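Local coordinates for protein N-acetyltransferase (Staphylococcus aureus subsp. aureus, PDB 4LUA) that probably transfers an acetyl group from acetyl-CoA to an amine substrate, as a GNAT-family N-acetyltransferase whose acceptor is not established, at residues A[33-38]-A[153-158]. Residues are numbered along the deposited sequence; the frame is centred on the assembly and turned at random.
Sequences SHYSQT and TYFDEH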
loop_
_atom_site.group_PDB
_atom_site.type_symbol
_atom_site.label_atom_id
_atom_site.label_comp_id
_atom_site.label_asym_id
_atom_site.label_seq_id
_atom_site.Cartn_x
_atom_site.Cartn_y
_atom_site.Cartn_z
ATOM N N SER A 33 1.280 -13.559 -5.723
ATOM C CA SER A 33 2.329 -14.255 -4.982
ATOM C C SER A 33 3.602 -14.477 -5.767
ATOM O O SER A 33 4.707 -14.559 -5.192
ATOM C CB SER A 33 1.754 -15.604 -4.486
ATOM O OG SER A 33 1.493 -16.501 -5.532
ATOM N N HIS A 34 3.468 -14.581 -7.077
ATOM C CA HIS A 34 4.670 -14.666 -7.900
ATOM C C HIS A 34 4.931 -13.383 -8.699
ATOM O O HIS A 34 6.101 -12.991 -8.875
ATOM C CB HIS A 34 4.573 -15.818 -8.855
ATOM C CG HIS A 34 5.799 -15.964 -9.704
ATOM N ND1 HIS A 34 5.776 -15.755 -11.059
ATOM C CD2 HIS A 34 7.087 -16.253 -9.387
ATOM C CE1 HIS A 34 6.989 -15.934 -11.557
ATOM N NE2 HIS A 34 7.809 -16.225 -10.562
ATOM N N TYR A 35 3.864 -12.753 -9.199
ATOM C CA TYR A 35 4.032 -11.515 -9.976
ATOM C C TYR A 35 3.685 -10.292 -9.125
ATOM O O TYR A 35 2.537 -10.083 -8.785
ATOM C CB TYR A 35 3.160 -11.527 -11.213
ATOM C CG TYR A 35 3.506 -12.646 -12.176
ATOM C CD1 TYR A 35 4.629 -12.566 -13.003
ATOM C CD2 TYR A 35 2.688 -13.786 -12.273
ATOM C CE1 TYR A 35 4.913 -13.572 -13.899
ATOM C CE2 TYR A 35 2.977 -14.789 -13.176
ATOM C CZ TYR A 35 4.081 -14.680 -13.964
ATOM O OH TYR A 35 4.385 -15.677 -14.867
ATOM N N SER A 36 4.707 -9.514 -8.765
ATOM C CA SER A 36 4.539 -8.222 -8.058
ATOM C C SER A 36 5.500 -7.240 -8.684
ATOM O O SER A 36 6.570 -7.606 -9.179
ATOM C CB SER A 36 4.824 -8.288 -6.528
ATOM O OG SER A 36 3.733 -8.875 -5.871
ATOM N N GLN A 37 5.120 -5.963 -8.657
ATOM C CA GLN A 37 5.917 -4.999 -9.392
ATOM C C GLN A 37 7.213 -4.767 -8.628
ATOM O O GLN A 37 7.245 -4.746 -7.372
ATOM C CB GLN A 37 5.151 -3.689 -9.644
ATOM C CG GLN A 37 4.950 -2.820 -8.406
ATOM C CD GLN A 37 3.604 -2.065 -8.430
ATOM O OE1 GLN A 37 3.019 -1.780 -7.371
ATOM N NE2 GLN A 37 3.115 -1.743 -9.637
ATOM N N THR A 38 8.278 -4.617 -9.401
ATOM C CA THR A 38 9.594 -4.369 -8.859
ATOM C C THR A 38 9.821 -2.886 -8.578
ATOM O O THR A 38 9.293 -2.011 -9.268
ATOM C CB THR A 38 10.634 -4.932 -9.818
ATOM O OG1 THR A 38 10.790 -6.313 -9.498
ATOM C CG2 THR A 38 11.976 -4.224 -9.701
ATOM N N THR A 153 3.141 -9.234 -17.806
ATOM C CA THR A 153 1.954 -10.010 -17.469
ATOM C C THR A 153 0.863 -9.053 -16.948
ATOM O O THR A 153 1.045 -8.390 -15.890
ATOM C CB THR A 153 2.288 -11.050 -16.341
ATOM O OG1 THR A 153 3.342 -11.947 -16.779
ATOM C CG2 THR A 153 1.013 -11.862 -15.955
ATOM N N TYR A 154 -0.254 -8.968 -17.678
ATOM C CA TYR A 154 -1.391 -8.154 -17.221
ATOM C C TYR A 154 -2.224 -8.857 -16.172
ATOM O O TYR A 154 -2.412 -10.104 -16.225
ATOM C CB TYR A 154 -2.352 -7.867 -18.383
ATOM C CG TYR A 154 -1.889 -6.812 -19.354
ATOM C CD1 TYR A 154 -1.354 -7.169 -20.593
ATOM C CD2 TYR A 154 -2.000 -5.458 -19.040
ATOM C CE1 TYR A 154 -0.928 -6.215 -21.479
ATOM C CE2 TYR A 154 -1.568 -4.491 -19.943
ATOM C CZ TYR A 154 -1.032 -4.878 -21.147
ATOM O OH TYR A 154 -0.601 -3.923 -22.045
ATOM N N PHE A 155 -2.792 -8.042 -15.276
ATOM C CA PHE A 155 -3.782 -8.538 -14.313
ATOM C C PHE A 155 -5.015 -7.672 -14.303
ATOM O O PHE A 155 -4.939 -6.419 -14.418
ATOM C CB PHE A 155 -3.206 -8.588 -12.891
ATOM C CG PHE A 155 -2.137 -9.657 -12.711
ATOM C CD1 PHE A 155 -0.832 -9.409 -13.065
ATOM C CD2 PHE A 155 -2.460 -10.899 -12.193
ATOM C CE1 PHE A 155 0.160 -10.407 -12.914
ATOM C CE2 PHE A 155 -1.485 -11.875 -12.024
ATOM C CZ PHE A 155 -0.177 -11.616 -12.381
ATOM N N ASP A 156 -6.162 -8.344 -14.137
ATOM C CA ASP A 156 -7.397 -7.612 -13.824
ATOM C C ASP A 156 -7.400 -7.243 -12.328
ATOM O O ASP A 156 -6.801 -7.929 -11.503
ATOM C CB ASP A 156 -8.599 -8.534 -14.054
ATOM C CG ASP A 156 -8.692 -9.068 -15.444
ATOM O OD1 ASP A 156 -8.125 -8.450 -16.389
ATOM O OD2 ASP A 156 -9.331 -10.160 -15.604
ATOM N N GLU A 157 -8.040 -6.128 -11.976
ATOM C CA GLU A 157 -8.090 -5.716 -10.582
ATOM C C GLU A 157 -9.473 -5.317 -10.144
ATOM O O GLU A 157 -10.247 -4.722 -10.947
ATOM C CB GLU A 157 -7.183 -4.525 -10.346
ATOM C CG GLU A 157 -5.706 -4.891 -10.498
ATOM C CD GLU A 157 -4.834 -3.800 -10.093
ATOM O OE1 GLU A 157 -4.868 -2.696 -10.719
ATOM O OE2 GLU A 157 -4.081 -4.014 -9.117
ATOM N N HIS A 158 -9.753 -5.568 -8.873
ATOM C CA HIS A 158 -10.897 -4.933 -8.196
ATOM C C HIS A 158 -10.427 -3.588 -7.660
ATOM O O HIS A 158 -9.285 -3.429 -7.189
ATOM C CB HIS A 158 -11.454 -5.758 -7.037
ATOM C CG HIS A 158 -12.155 -6.989 -7.503
ATOM N ND1 HIS A 158 -11.634 -8.255 -7.297
ATOM C CD2 HIS A 158 -13.275 -7.149 -8.243
ATOM C CE1 HIS A 158 -12.439 -9.147 -7.857
ATOM N NE2 HIS A 158 -13.416 -8.504 -8.486
#
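The backbone N of Y35, the residue that meets T153 and F155, shares D32 OD2 with the N of H34; the hydrogen bond from H34 N closes an Asx turn, and the one from Y35 N adds a second link to the same oxygen, which ties down the backbone at the base of the Y35 side chain. Across the contact there is no hydrogen bond, and the evidence is steric. F155 CZ lies 3.5 Å from Y35 CB and 3.6 Å from Y35 CD2, so the far end of the phenyl ring abuts the root of the tyrosine. Y35 CG falls in the plane of the F155 ring at its edge, yet the ring planes are inclined by 54°, with centroids 5.8 Å apart, an oblique pair. With CG anti to the carbonyl carbon (chi1 -69°), F155 reaches from its strand toward the loop. T153 OG1 approaches one face of Y35, 3.7 Å from CE1. On the opposite face, H34 ND1 sits 3.5 Å above the ring centre, leaving the phenol between imidazole and hydroxyl. The contact thus joins the loop between helices 15-25 and 41-48 to the hairpin of strands 139-150 and 153-163, the two elements that commonly flank the acceptor-substrate site in the GNAT fold.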